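D-psicose 3-epimerase (Agrobacterium tumefaciens, PDB 2HK0) probably interconverts D-psicose and D-fructose by epimerisation at carbon 3, with a metal ion playing a pivotal part in catalysis. Local coordinates at residues H32-K37 and G270-S275; P40-V45 and N78-T83; G126-Y131 and L167-L172; L202-M207 and F228-S233; F266-G271 and D282-A287. One frame throughout, in Å; residues are numbered along the deposited sequence.

Contact 1 of 5, residues H32-K37 and G270-S275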
# COMPACT_ATOMS: atom_id res chain seq x y z
N HIS A 32 -32.38 -6.12 5.76
CA HIS A 32 -31.96 -7.50 6.00
C HIS A 32 -32.62 -8.43 4.99
O HIS A 32 -32.23 -9.58 4.85
CB HIS A 32 -32.38 -7.96 7.40
CG HIS A 32 -31.85 -7.09 8.49
ND1 HIS A 32 -30.50 -6.86 8.67
CD2 HIS A 32 -32.48 -6.39 9.46
CE1 HIS A 32 -30.33 -6.05 9.71
NE2 HIS A 32 -31.52 -5.75 10.20
N GLU A 33 -33.62 -7.91 4.30
CA GLU A 33 -34.37 -8.68 3.31
C GLU A 33 -34.36 -7.95 1.96
O GLU A 33 -34.47 -6.71 1.91
CB GLU A 33 -35.81 -8.84 3.80
CG GLU A 33 -36.33 -10.26 3.80
CD GLU A 33 -35.57 -11.16 4.75
OE1 GLU A 33 -35.45 -10.81 5.94
OE2 GLU A 33 -35.10 -12.21 4.29
N TRP A 34 -34.24 -8.70 0.86
CA TRP A 34 -34.25 -8.08 -0.47
C TRP A 34 -35.66 -7.55 -0.77
O TRP A 34 -35.84 -6.69 -1.62
CB TRP A 34 -33.87 -9.09 -1.56
CG TRP A 34 -32.50 -9.71 -1.44
CD1 TRP A 34 -32.22 -11.04 -1.26
CD2 TRP A 34 -31.24 -9.04 -1.53
NE1 TRP A 34 -30.87 -11.24 -1.24
CE2 TRP A 34 -30.24 -10.03 -1.40
CE3 TRP A 34 -30.85 -7.71 -1.71
CZ2 TRP A 34 -28.87 -9.73 -1.45
CZ3 TRP A 34 -29.49 -7.41 -1.76
CH2 TRP A 34 -28.52 -8.42 -1.63
N SER A 35 -36.64 -8.09 -0.05
CA SER A 35 -38.05 -7.72 -0.24
C SER A 35 -38.42 -6.33 0.29
O SER A 35 -39.49 -5.82 -0.02
CB SER A 35 -38.94 -8.77 0.41
OG SER A 35 -38.79 -8.76 1.82
N ALA A 36 -37.56 -5.72 1.10
CA ALA A 36 -37.86 -4.40 1.63
C ALA A 36 -37.98 -3.39 0.49
O ALA A 36 -37.10 -3.31 -0.37
CB ALA A 36 -36.77 -3.96 2.61
N LYS A 37 -39.07 -2.62 0.47
CA LYS A 37 -39.30 -1.63 -0.58
C LYS A 37 -38.35 -0.45 -0.48
O LYS A 37 -38.01 0.01 0.61
CB LYS A 37 -40.74 -1.12 -0.52
CG LYS A 37 -41.77 -2.17 -0.89
CD LYS A 37 -43.18 -1.59 -0.85
CE LYS A 37 -44.21 -2.65 -1.16
NZ LYS A 37 -45.57 -2.20 -0.74
N GLY A 270 -27.91 -11.64 9.27
CA GLY A 270 -29.33 -11.96 9.30
C GLY A 270 -30.17 -11.70 8.06
O GLY A 270 -29.84 -10.87 7.21
N GLY A 271 -31.29 -12.41 7.97
CA GLY A 271 -32.19 -12.27 6.85
C GLY A 271 -31.60 -12.86 5.59
O GLY A 271 -30.52 -13.45 5.60
N THR A 272 -32.33 -12.70 4.50
CA THR A 272 -31.91 -13.20 3.20
C THR A 272 -30.62 -12.53 2.70
O THR A 272 -29.77 -13.18 2.10
CB THR A 272 -33.03 -12.97 2.17
OG1 THR A 272 -34.23 -13.60 2.63
CG2 THR A 272 -32.65 -13.57 0.83
N ILE A 273 -30.49 -11.22 2.93
CA ILE A 273 -29.29 -10.52 2.48
C ILE A 273 -28.09 -11.09 3.24
O ILE A 273 -27.07 -11.45 2.64
CB ILE A 273 -29.42 -8.99 2.74
CG1 ILE A 273 -30.53 -8.42 1.86
CG2 ILE A 273 -28.10 -8.28 2.45
CD1 ILE A 273 -30.89 -6.98 2.15
N GLY A 274 -28.23 -11.19 4.57
CA GLY A 274 -27.17 -11.72 5.40
C GLY A 274 -26.64 -13.07 4.93
O GLY A 274 -25.44 -13.29 4.88
N SER A 275 -27.54 -13.99 4.59
CA SER A 275 -27.10 -15.29 4.14
C SER A 275 -26.66 -15.29 2.67
O SER A 275 -25.72 -16.00 2.30
CB SER A 275 -28.20 -16.33 4.36
OG SER A 275 -29.27 -16.08 3.47
O HOH W 1 -28.74 -8.57 6.86
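Trp34 lays one face of its indole over the side chain of Ile273. Ile273 CG1 sits 3.5 Å from the centroid of the six-membered ring of Trp34, and the line between them leans 11° from the ring normal, which makes it a CH-pi contact. Ile273 CG1 reaches that place because it stands anti to its own carbonyl carbon (chi1 -66°). The pyrrole side of the indole takes a second aliphatic neighbour: Thr272 CG2 comes to 3.3 Å from Trp34 CD1. The ring nitrogen is engaged just beyond the segment, where Trp34 NE1 is hydrogen-bonded to Asp276.

Polar bonds secure the first turn of the helix. Ile273 N donates to His32 O over 3.1 Å with an angle of 162° at the hydrogen, although the donor lies above the carbonyl plane. Thr272 N donates to Glu33 OE2 at 2.8 Å, meeting the carboxylate from above its plane. The hydroxyl of Thr272 is modelled as a second donor to the same oxygen, at a separation too short to be taken literally. Glu33 arrives there through a chain bent at chi2. Farther out, a water lies 3.0 Å from His32 ND1 and also close to Gly270 O, to which it probably donates.

An acidic side chain and a carbonyl from the loop 32-37 thus receive backbone N-H groups in the first turn of helix 271-276. This tertiary link, with an aromatic ring packed alongside, joins the loop after the first strand of the TIM barrel to the short helix after the last strand.

Contact 2 of 5, residues P40-V45 and N78-T83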
# COMPACT_ATOMS: atom_id res chain seq x y z
N PRO A 40 -39.30 4.65 0.45
CA PRO A 40 -38.91 5.58 1.52
C PRO A 40 -37.44 5.99 1.48
O PRO A 40 -37.05 7.04 1.99
CB PRO A 40 -39.24 4.81 2.80
CG PRO A 40 -40.36 3.91 2.37
CD PRO A 40 -39.88 3.42 1.02
N TYR A 41 -36.62 5.14 0.87
CA TYR A 41 -35.19 5.43 0.79
C TYR A 41 -34.82 6.55 -0.17
O TYR A 41 -33.77 7.17 -0.02
CB TYR A 41 -34.44 4.15 0.45
CG TYR A 41 -34.37 3.25 1.65
CD1 TYR A 41 -33.41 3.46 2.65
CD2 TYR A 41 -35.33 2.26 1.86
CE1 TYR A 41 -33.40 2.71 3.81
CE2 TYR A 41 -35.33 1.51 3.04
CZ TYR A 41 -34.37 1.74 4.01
OH TYR A 41 -34.35 1.00 5.16
N ILE A 42 -35.69 6.83 -1.15
CA ILE A 42 -35.41 7.89 -2.10
C ILE A 42 -35.12 9.19 -1.35
O ILE A 42 -34.05 9.80 -1.51
CB ILE A 42 -36.62 8.14 -3.03
CG1 ILE A 42 -36.93 6.89 -3.85
CG2 ILE A 42 -36.33 9.33 -3.93
CD1 ILE A 42 -35.96 6.62 -4.96
N GLU A 43 -36.06 9.60 -0.51
CA GLU A 43 -35.94 10.82 0.28
C GLU A 43 -34.82 10.74 1.31
O GLU A 43 -34.09 11.70 1.51
CB GLU A 43 -37.26 11.09 1.01
CG GLU A 43 -37.24 12.39 1.81
CD GLU A 43 -38.39 12.50 2.80
OE1 GLU A 43 -39.55 12.23 2.40
OE2 GLU A 43 -38.14 12.88 3.97
N LYS A 44 -34.68 9.59 1.97
CA LYS A 44 -33.65 9.43 2.98
C LYS A 44 -32.25 9.55 2.39
O LYS A 44 -31.40 10.29 2.89
CB LYS A 44 -33.79 8.06 3.65
CG LYS A 44 -32.87 7.83 4.83
CD LYS A 44 -32.51 6.35 4.93
CE LYS A 44 -32.51 5.82 6.34
NZ LYS A 44 -31.57 6.46 7.26
N VAL A 45 -32.00 8.80 1.31
CA VAL A 45 -30.69 8.82 0.67
C VAL A 45 -30.38 10.22 0.12
O VAL A 45 -29.26 10.71 0.24
CB VAL A 45 -30.64 7.75 -0.46
CG1 VAL A 45 -29.38 7.90 -1.28
CG2 VAL A 45 -30.70 6.36 0.18
N ASN A 78 -36.79 15.25 -4.84
CA ASN A 78 -35.65 15.23 -3.93
C ASN A 78 -34.32 15.41 -4.64
O ASN A 78 -33.26 15.27 -4.03
CB ASN A 78 -35.67 13.93 -3.13
CG ASN A 78 -36.71 13.97 -2.03
OD1 ASN A 78 -36.53 14.62 -1.02
ND2 ASN A 78 -37.82 13.27 -2.24
N GLY A 79 -34.39 15.71 -5.93
CA GLY A 79 -33.20 15.94 -6.73
C GLY A 79 -32.22 14.78 -6.72
O GLY A 79 -31.01 15.01 -6.67
N ILE A 80 -32.72 13.55 -6.77
CA ILE A 80 -31.83 12.39 -6.77
C ILE A 80 -32.08 11.52 -8.01
O ILE A 80 -33.21 11.42 -8.50
CB ILE A 80 -32.00 11.56 -5.46
CG1 ILE A 80 -30.91 10.49 -5.38
CG2 ILE A 80 -33.37 10.89 -5.42
CD1 ILE A 80 -30.85 9.81 -4.03
N ILE A 81 -31.02 10.90 -8.52
CA ILE A 81 -31.11 10.06 -9.71
C ILE A 81 -31.21 8.59 -9.33
O ILE A 81 -30.64 8.16 -8.33
CB ILE A 81 -29.84 10.24 -10.59
CG1 ILE A 81 -29.72 11.70 -11.06
CG2 ILE A 81 -29.89 9.31 -11.78
CD1 ILE A 81 -28.34 12.05 -11.59
N LEU A 82 -31.94 7.82 -10.12
CA LEU A 82 -32.06 6.40 -9.82
C LEU A 82 -31.22 5.56 -10.77
O LEU A 82 -31.16 5.83 -11.98
CB LEU A 82 -33.52 5.93 -9.87
CG LEU A 82 -34.32 6.05 -8.57
CD1 LEU A 82 -34.19 7.45 -7.99
CD2 LEU A 82 -35.76 5.72 -8.83
N THR A 83 -30.57 4.56 -10.20
CA THR A 83 -29.76 3.61 -10.94
C THR A 83 -30.30 2.23 -10.50
O THR A 83 -30.90 2.12 -9.43
CB THR A 83 -28.29 3.79 -10.57
OG1 THR A 83 -27.72 4.81 -11.41
CG2 THR A 83 -27.54 2.53 -10.74
O HOH W 2 -40.05 14.40 0.05
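Helix 39-47 of the TIM barrel's outer layer packs here against the link from helix 65-77 and the start of strand 81-85. No direct hydrogen bond crosses the contact, and its centre is made of aliphatic branches. Ile42 uses two of them: its CG2 meets Ile80 CG2 at 3.7 Å, while Ile42 CD1 reaches Leu82 CD1 at 3.6 Å, Ile42 and Leu82 crossing at about a right angle. Ile80 sends its other branch to Val45, with CD1 lying 3.7 Å from Val45 CG1. The split follows from Ile80 CG1 being anti to the backbone N (chi1 -170°), which carries CD1 toward Val45 and keeps CG2 for Ile42.

Nearer the surface the amide of Asn78 lies against the aliphatic part of Glu43, Asn78 OD1 being 3.7 Å from Glu43 CG. A water donates to Glu43 OE1 and weakly accepts from Asn78 ND2; the stronger partners are elsewhere, Lys47 for the carboxylate and Ser74 O for the amide.

Gly79, with positive phi, ends helix 65-77 in a Schellman motif and turns the chain toward the barrel. Ala75 of that helix touches Ile42, Ile80 and Leu82, while Ile53 of strand 52-56 touches Val45 and Leu82.

Contact 3 of 5, residues G126-Y131 and L167-L172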
# COMPACT_ATOMS: atom_id res chain seq x y z
N GLY A 126 -25.01 -5.32 -13.32
CA GLY A 126 -25.10 -6.61 -12.65
C GLY A 126 -24.59 -7.72 -13.54
O GLY A 126 -24.07 -7.46 -14.62
N ALA A 127 -24.75 -8.96 -13.10
CA ALA A 127 -24.29 -10.11 -13.88
C ALA A 127 -25.33 -10.43 -14.96
O ALA A 127 -25.87 -11.54 -14.99
CB ALA A 127 -24.08 -11.29 -12.95
N LEU A 128 -25.58 -9.45 -15.83
CA LEU A 128 -26.59 -9.57 -16.88
C LEU A 128 -26.37 -10.73 -17.82
O LEU A 128 -27.32 -11.25 -18.43
CB LEU A 128 -26.67 -8.27 -17.70
CG LEU A 128 -26.66 -6.93 -16.95
CD1 LEU A 128 -27.19 -5.82 -17.88
CD2 LEU A 128 -27.52 -7.03 -15.70
N HIS A 129 -25.12 -11.15 -17.94
CA HIS A 129 -24.72 -12.24 -18.81
C HIS A 129 -24.90 -13.60 -18.17
O HIS A 129 -24.64 -14.63 -18.79
CB HIS A 129 -23.24 -12.10 -19.12
CG HIS A 129 -22.38 -12.18 -17.90
ND1 HIS A 129 -22.46 -11.26 -16.87
CD2 HIS A 129 -21.45 -13.10 -17.51
CE1 HIS A 129 -21.62 -11.61 -15.91
NE2 HIS A 129 -21.00 -12.72 -16.27
N SER A 130 -25.33 -13.62 -16.92
CA SER A 130 -25.41 -14.87 -16.19
C SER A 130 -26.61 -14.86 -15.25
O SER A 130 -27.67 -14.34 -15.58
CB SER A 130 -24.10 -15.02 -15.41
OG SER A 130 -24.02 -16.22 -14.66
N TYR A 131 -26.43 -15.45 -14.08
CA TYR A 131 -27.48 -15.47 -13.08
C TYR A 131 -26.85 -15.81 -11.74
O TYR A 131 -25.65 -16.06 -11.63
CB TYR A 131 -28.54 -16.52 -13.41
CG TYR A 131 -28.05 -17.94 -13.30
CD1 TYR A 131 -27.32 -18.53 -14.33
CD2 TYR A 131 -28.33 -18.71 -12.17
CE1 TYR A 131 -26.88 -19.86 -14.24
CE2 TYR A 131 -27.89 -20.03 -12.06
CZ TYR A 131 -27.17 -20.60 -13.10
OH TYR A 131 -26.76 -21.91 -13.01
N LEU A 167 -26.40 -1.05 -20.62
CA LEU A 167 -26.33 -2.32 -19.90
C LEU A 167 -24.87 -2.47 -19.45
O LEU A 167 -23.96 -2.53 -20.28
CB LEU A 167 -26.73 -3.46 -20.85
CG LEU A 167 -28.14 -3.31 -21.45
CD1 LEU A 167 -28.40 -4.38 -22.50
CD2 LEU A 167 -29.17 -3.39 -20.32
N CYS A 168 -24.65 -2.53 -18.14
CA CYS A 168 -23.29 -2.66 -17.62
C CYS A 168 -23.04 -4.04 -17.05
O CYS A 168 -23.66 -4.44 -16.05
CB CYS A 168 -23.06 -1.58 -16.56
SG CYS A 168 -23.36 0.08 -17.22
N ILE A 169 -22.14 -4.77 -17.69
CA ILE A 169 -21.78 -6.15 -17.35
C ILE A 169 -20.78 -6.19 -16.20
O ILE A 169 -19.63 -5.78 -16.35
CB ILE A 169 -21.15 -6.85 -18.57
CG1 ILE A 169 -22.02 -6.60 -19.81
CG2 ILE A 169 -20.98 -8.36 -18.30
CD1 ILE A 169 -23.46 -7.07 -19.67
N GLU A 170 -21.23 -6.71 -15.06
CA GLU A 170 -20.37 -6.74 -13.88
C GLU A 170 -19.40 -7.90 -13.84
O GLU A 170 -19.77 -9.05 -14.05
CB GLU A 170 -21.23 -6.74 -12.60
CG GLU A 170 -20.43 -6.61 -11.29
CD GLU A 170 -21.33 -6.45 -10.06
OE1 GLU A 170 -22.50 -6.89 -10.11
OE2 GLU A 170 -20.86 -5.89 -9.04
N VAL A 171 -18.13 -7.57 -13.56
CA VAL A 171 -17.06 -8.56 -13.46
C VAL A 171 -17.10 -9.01 -12.00
O VAL A 171 -17.06 -8.17 -11.10
CB VAL A 171 -15.69 -7.91 -13.81
CG1 VAL A 171 -14.54 -8.89 -13.56
CG2 VAL A 171 -15.70 -7.49 -15.29
N LEU A 172 -17.21 -10.31 -11.77
CA LEU A 172 -17.31 -10.85 -10.40
C LEU A 172 -16.18 -11.79 -9.99
O LEU A 172 -15.44 -12.30 -10.83
CB LEU A 172 -18.64 -11.60 -10.25
CG LEU A 172 -19.92 -10.82 -10.48
CD1 LEU A 172 -21.10 -11.80 -10.55
CD2 LEU A 172 -20.13 -9.82 -9.35
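Gly126 makes both backbone hydrogen bonds of this contact, one through each of its polar atoms. Glu170 N donates to Gly126 O at 3.0 Å with an angle of 166°. In the other direction Gly126 N gives a weak bond to Cys168 O, bent to 134°. Together they bracket Ile169, the partner of Gly126 in a parallel bridge between strands 123-126 and 166-170. Gly126 O also takes a weak bond from Leu128 N, closing an inverse gamma turn centred on Ala127; Ser130 N then donates to Ala127 O and completes a type I turn.

The turn delivers His129 against strand 166-170. With CG between the backbone N and the carbonyl carbon (chi1 62°), its ring brings ND1 to 3.6 Å from Ile169 CG2, an apolar neighbour. No partner is found anywhere in the model for this buried ND1, whereas His129 NE2 has a weak bond to Asn177. Leu128 CD1 adds packing at 3.8 Å from Leu167 CB, and Ala127 CB meets Leu172 CD1 at 3.9 Å.

Glu170 extends its carboxylate past the glycine, OE1 lying 3.6 Å from Gly126 CA, while OE2 comes close to the acidic Asp203. That pairing of acidic groups, in a metal-dependent epimerase modelled without substrate, is consistent with a site that receives a cation.

Contact 4 of 5, residues L202-M207 and F228-S233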
# COMPACT_ATOMS: atom_id res chain seq x y z
N LEU A 202 -17.13 -2.60 -12.98
CA LEU A 202 -16.18 -3.13 -12.00
C LEU A 202 -16.64 -2.84 -10.57
O LEU A 202 -17.36 -1.87 -10.31
CB LEU A 202 -14.78 -2.52 -12.23
CG LEU A 202 -14.19 -2.78 -13.62
CD1 LEU A 202 -12.80 -2.12 -13.74
CD2 LEU A 202 -14.11 -4.29 -13.85
N ASP A 203 -16.17 -3.66 -9.64
CA ASP A 203 -16.58 -3.56 -8.23
C ASP A 203 -15.33 -3.82 -7.37
O ASP A 203 -14.69 -4.87 -7.50
CB ASP A 203 -17.66 -4.63 -8.02
CG ASP A 203 -18.21 -4.65 -6.61
OD1 ASP A 203 -17.43 -4.42 -5.66
OD2 ASP A 203 -19.42 -4.93 -6.47
N THR A 204 -14.97 -2.87 -6.49
CA THR A 204 -13.77 -3.04 -5.69
C THR A 204 -13.72 -4.33 -4.89
O THR A 204 -12.66 -4.90 -4.73
CB THR A 204 -13.51 -1.85 -4.75
OG1 THR A 204 -14.65 -1.62 -3.91
CG2 THR A 204 -13.22 -0.61 -5.57
N PHE A 205 -14.86 -4.80 -4.41
CA PHE A 205 -14.90 -6.04 -3.65
C PHE A 205 -14.42 -7.23 -4.50
O PHE A 205 -13.65 -8.09 -4.03
CB PHE A 205 -16.33 -6.32 -3.14
CG PHE A 205 -16.52 -7.69 -2.51
CD1 PHE A 205 -15.93 -8.01 -1.29
CD2 PHE A 205 -17.28 -8.66 -3.15
CE1 PHE A 205 -16.10 -9.28 -0.71
CE2 PHE A 205 -17.46 -9.94 -2.58
CZ PHE A 205 -16.87 -10.25 -1.36
N HIS A 206 -14.85 -7.27 -5.76
CA HIS A 206 -14.50 -8.36 -6.65
C HIS A 206 -13.09 -8.19 -7.20
O HIS A 206 -12.34 -9.16 -7.35
CB HIS A 206 -15.53 -8.45 -7.79
CG HIS A 206 -16.93 -8.68 -7.32
ND1 HIS A 206 -17.30 -9.82 -6.64
CD2 HIS A 206 -18.05 -7.92 -7.40
CE1 HIS A 206 -18.58 -9.75 -6.33
NE2 HIS A 206 -19.06 -8.61 -6.78
N MSE A 207 -12.74 -6.95 -7.52
CA MSE A 207 -11.40 -6.67 -8.02
C MSE A 207 -10.36 -7.08 -6.97
O MSE A 207 -9.28 -7.58 -7.30
CB MSE A 207 -11.23 -5.17 -8.31
CG MSE A 207 -12.10 -4.61 -9.40
SE MSE A 207 -11.71 -2.68 -9.55
CE MSE A 207 -13.09 -1.99 -8.49
N PHE A 228 -19.58 1.61 -11.65
CA PHE A 228 -18.55 1.25 -10.68
C PHE A 228 -19.14 1.08 -9.27
O PHE A 228 -19.91 1.92 -8.80
CB PHE A 228 -17.49 2.36 -10.66
CG PHE A 228 -16.18 1.98 -10.00
CD1 PHE A 228 -15.35 1.02 -10.56
CD2 PHE A 228 -15.74 2.67 -8.87
CE1 PHE A 228 -14.09 0.74 -10.01
CE2 PHE A 228 -14.48 2.41 -8.30
CZ PHE A 228 -13.65 1.45 -8.87
N HIS A 229 -18.75 -0.01 -8.61
CA HIS A 229 -19.22 -0.29 -7.25
C HIS A 229 -18.05 -0.22 -6.28
O HIS A 229 -16.93 -0.66 -6.61
CB HIS A 229 -19.85 -1.69 -7.18
CG HIS A 229 -21.30 -1.72 -7.57
ND1 HIS A 229 -22.08 -2.84 -7.43
CD2 HIS A 229 -22.12 -0.74 -8.02
CE1 HIS A 229 -23.32 -2.56 -7.78
NE2 HIS A 229 -23.37 -1.29 -8.14
N THR A 230 -18.30 0.28 -5.07
CA THR A 230 -17.25 0.38 -4.07
C THR A 230 -17.60 -0.23 -2.71
O THR A 230 -18.77 -0.32 -2.33
CB THR A 230 -16.89 1.84 -3.81
OG1 THR A 230 -18.08 2.55 -3.49
CG2 THR A 230 -16.22 2.45 -5.04
N GLY A 231 -16.56 -0.63 -2.00
CA GLY A 231 -16.70 -1.23 -0.68
C GLY A 231 -15.32 -1.71 -0.27
O GLY A 231 -14.44 -1.87 -1.13
N GLU A 232 -15.10 -1.94 1.02
CA GLU A 232 -13.81 -2.42 1.46
C GLU A 232 -13.78 -3.92 1.13
O GLU A 232 -14.79 -4.47 0.66
CB GLU A 232 -13.62 -2.17 2.96
CG GLU A 232 -13.53 -0.67 3.35
CD GLU A 232 -12.27 0.04 2.79
OE1 GLU A 232 -11.32 -0.67 2.38
OE2 GLU A 232 -12.23 1.30 2.79
N SER A 233 -12.65 -4.57 1.36
CA SER A 233 -12.51 -5.98 1.02
C SER A 233 -13.55 -6.87 1.69
O SER A 233 -13.94 -7.91 1.13
CB SER A 233 -11.11 -6.48 1.37
OG SER A 233 -10.96 -6.61 2.77
O HOH W 3 -12.69 -8.73 -1.41
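Phe228 and Phe205 flank this contact with differently surrounded rings. Phe228 is met obliquely: Met207, a selenomethionine, holds SE 5.4 Å from the centroid of the Phe228 ring in an oblique Met-aromatic contact, though the placing of its CE is doubtful. Leu202 CB lies 4.0 Å from Phe228 CD1. Phe205 instead presents its edge to a carbonyl, Ser233 O lying near the ring plane 3.1 Å from Phe205 CD1; its CG is anti to the backbone N (chi1 172°), which swings the ring toward Ser233. Phe205 CD2 lies over one face of the His206 ring, 3.5 Å above its plane and offset toward the rim. The His229 imidazole has Asp203 OD2 in plane at its edge, and the Asp203 carboxylate is turned 76° from that ring. His229 NE2 is hydrogen-bonded to Glu54.

The strands pair in parallel. His229 N donates to Leu202 O at 2.9 Å, and His229 O accepts from Thr204 N, though the position of Thr204 N is less certain. Asp203 is then the N-cap of helix 204-210: its OD1 accepts from Phe205 N at 2.9 Å, on the anti side of the carboxylate. Thr204 OG1 follows by donating to Gly231 O over 2.8 Å, in the carbonyl plane and on a lone pair. A water donates to both Phe205 O and Ser233 O, bridging the helix to the outgoing loop.

Strands 198-203 and 225-230 are neighbours in the barrel. Trp245 of helix 245-254 packs on Thr204, and Ile248 and Leu252 of the same helix on Phe228; Ile218 of helix 214-221 also touches Phe228, and Phe175 of the second subunit packs on Phe205.

Contact 5 of 5, residues F266-G271 and D282-A287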
# COMPACT_ATOMS: atom_id res chain seq x y z
N PHE A 266 -22.34 -4.05 2.86
CA PHE A 266 -23.17 -5.08 3.48
C PHE A 266 -22.45 -5.41 4.80
O PHE A 266 -21.46 -6.15 4.81
CB PHE A 266 -23.24 -6.31 2.58
CG PHE A 266 -24.06 -6.11 1.31
CD1 PHE A 266 -25.45 -6.00 1.37
CD2 PHE A 266 -23.44 -6.09 0.06
CE1 PHE A 266 -26.22 -5.86 0.20
CE2 PHE A 266 -24.19 -5.96 -1.12
CZ PHE A 266 -25.59 -5.84 -1.05
N VAL A 267 -22.96 -4.84 5.89
CA VAL A 267 -22.35 -5.02 7.19
C VAL A 267 -23.28 -5.62 8.26
O VAL A 267 -22.88 -5.77 9.42
CB VAL A 267 -21.80 -3.65 7.70
CG1 VAL A 267 -20.75 -3.09 6.70
CG2 VAL A 267 -22.94 -2.66 7.87
N LYS A 268 -24.51 -5.97 7.89
CA LYS A 268 -25.47 -6.54 8.83
C LYS A 268 -25.77 -8.03 8.61
O LYS A 268 -26.07 -8.45 7.49
CB LYS A 268 -26.78 -5.75 8.79
CG LYS A 268 -26.67 -4.33 9.35
CD LYS A 268 -26.42 -4.34 10.86
CE LYS A 268 -26.40 -2.92 11.44
NZ LYS A 268 -26.32 -2.88 12.95
N THR A 269 -25.69 -8.81 9.69
CA THR A 269 -25.97 -10.24 9.62
C THR A 269 -27.48 -10.44 9.65
O THR A 269 -28.22 -9.53 10.01
CB THR A 269 -25.47 -11.00 10.86
OG1 THR A 269 -26.28 -10.62 11.98
CG2 THR A 269 -24.01 -10.68 11.15
N GLY A 270 -27.91 -11.64 9.27
CA GLY A 270 -29.33 -11.96 9.30
C GLY A 270 -30.17 -11.70 8.06
O GLY A 270 -29.84 -10.87 7.21
N GLY A 271 -31.29 -12.41 7.97
CA GLY A 271 -32.19 -12.27 6.85
C GLY A 271 -31.60 -12.86 5.59
O GLY A 271 -30.52 -13.45 5.60
N ASP A 282 -21.21 -9.39 12.27
CA ASP A 282 -21.56 -8.00 12.17
C ASP A 282 -20.32 -7.16 11.91
O ASP A 282 -19.29 -7.35 12.56
CB ASP A 282 -22.22 -7.54 13.47
CG ASP A 282 -22.56 -6.07 13.46
OD1 ASP A 282 -23.23 -5.64 12.51
OD2 ASP A 282 -22.16 -5.35 14.39
N LEU A 283 -20.40 -6.24 10.96
CA LEU A 283 -19.28 -5.37 10.65
C LEU A 283 -19.70 -3.91 10.78
O LEU A 283 -19.00 -3.01 10.29
CB LEU A 283 -18.73 -5.65 9.24
CG LEU A 283 -17.88 -6.92 9.07
CD1 LEU A 283 -17.55 -7.13 7.59
CD2 LEU A 283 -16.60 -6.79 9.86
N SER A 284 -20.83 -3.67 11.44
CA SER A 284 -21.35 -2.32 11.64
C SER A 284 -20.93 -1.78 13.00
O SER A 284 -20.98 -0.58 13.25
CB SER A 284 -22.88 -2.31 11.60
OG SER A 284 -23.41 -2.92 12.78
N GLY A 285 -20.51 -2.70 13.88
CA GLY A 285 -20.12 -2.31 15.22
C GLY A 285 -21.37 -2.07 16.04
O GLY A 285 -21.41 -1.15 16.85
N GLY A 286 -22.39 -2.91 15.81
CA GLY A 286 -23.65 -2.78 16.51
C GLY A 286 -24.35 -1.44 16.27
O GLY A 286 -25.11 -0.96 17.11
N ALA A 287 -24.13 -0.84 15.10
CA ALA A 287 -24.72 0.46 14.80
C ALA A 287 -26.24 0.53 14.77
O ALA A 287 -26.91 -0.40 14.33
CB ALA A 287 -24.16 0.99 13.46
O HOH W 4 -25.46 -7.21 12.05
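Lys268 reaches across to the 282-287 loop with a chain that bends early and then runs straight. Its CG is anti to the carbonyl carbon, chi2 of -68° makes the bend, and the last two torsions are extended. This brings Lys268 NZ to 2.9 Å from Ala287 O, in the carbonyl plane and on a lone pair, while a second bond goes to Ser284 OG. The ammonium thus ties two positions of the loop together.

Ser284 OG stands between its backbone N and carbonyl carbon (chi1 72°), where it also donates to Asp282 OD1 at 2.7 Å and accepts from Ala287 N in an ST motif. Asp282 uses the syn lone pair of each oxygen: OD1 for that hydroxyl and OD2 for Gly286 N, 2.8 Å away. A water that accepts from Thr269 N donates to Asp282 OD1. Lys268 NZ lies 4.2 Å from Asp282 OD1, beyond a salt bridge, yet the opposite charges probably favour each other.

Beside this network Val267 CG2 packs 3.7 Å from Ser284 CB, and Leu283 N donates to Val267 O at 3.0 Å and 175°. The two loops lie before and after helix 271-276, and Met292 of helix 289-307 touches Val267, Lys268, Ser284 and Ala287.

Contacts 2, 3 and 4 follow one another along the chain and all reach the closed eight-stranded parallel barrel. Contacts 3 and 4, with centres about 14 Å apart, touch through neighbouring strands 166-170 and 198-203 and through Leu172 against His206. Contact 2 belongs to the outer helical layer, about 24 Å from contact 3 and 22 Å from contact 4 between centres. Contact 1 encloses these three in sequence. It shares Gly270 and Gly271 with contact 5, about 12 Å away between centres, and Phe266 packs on Ile273 and Trp34. Contacts 3 and 4 thus build adjacent strand ends, consistent with a shared metal site, while contacts 1 and 5 tie together the regions after the first and last strands.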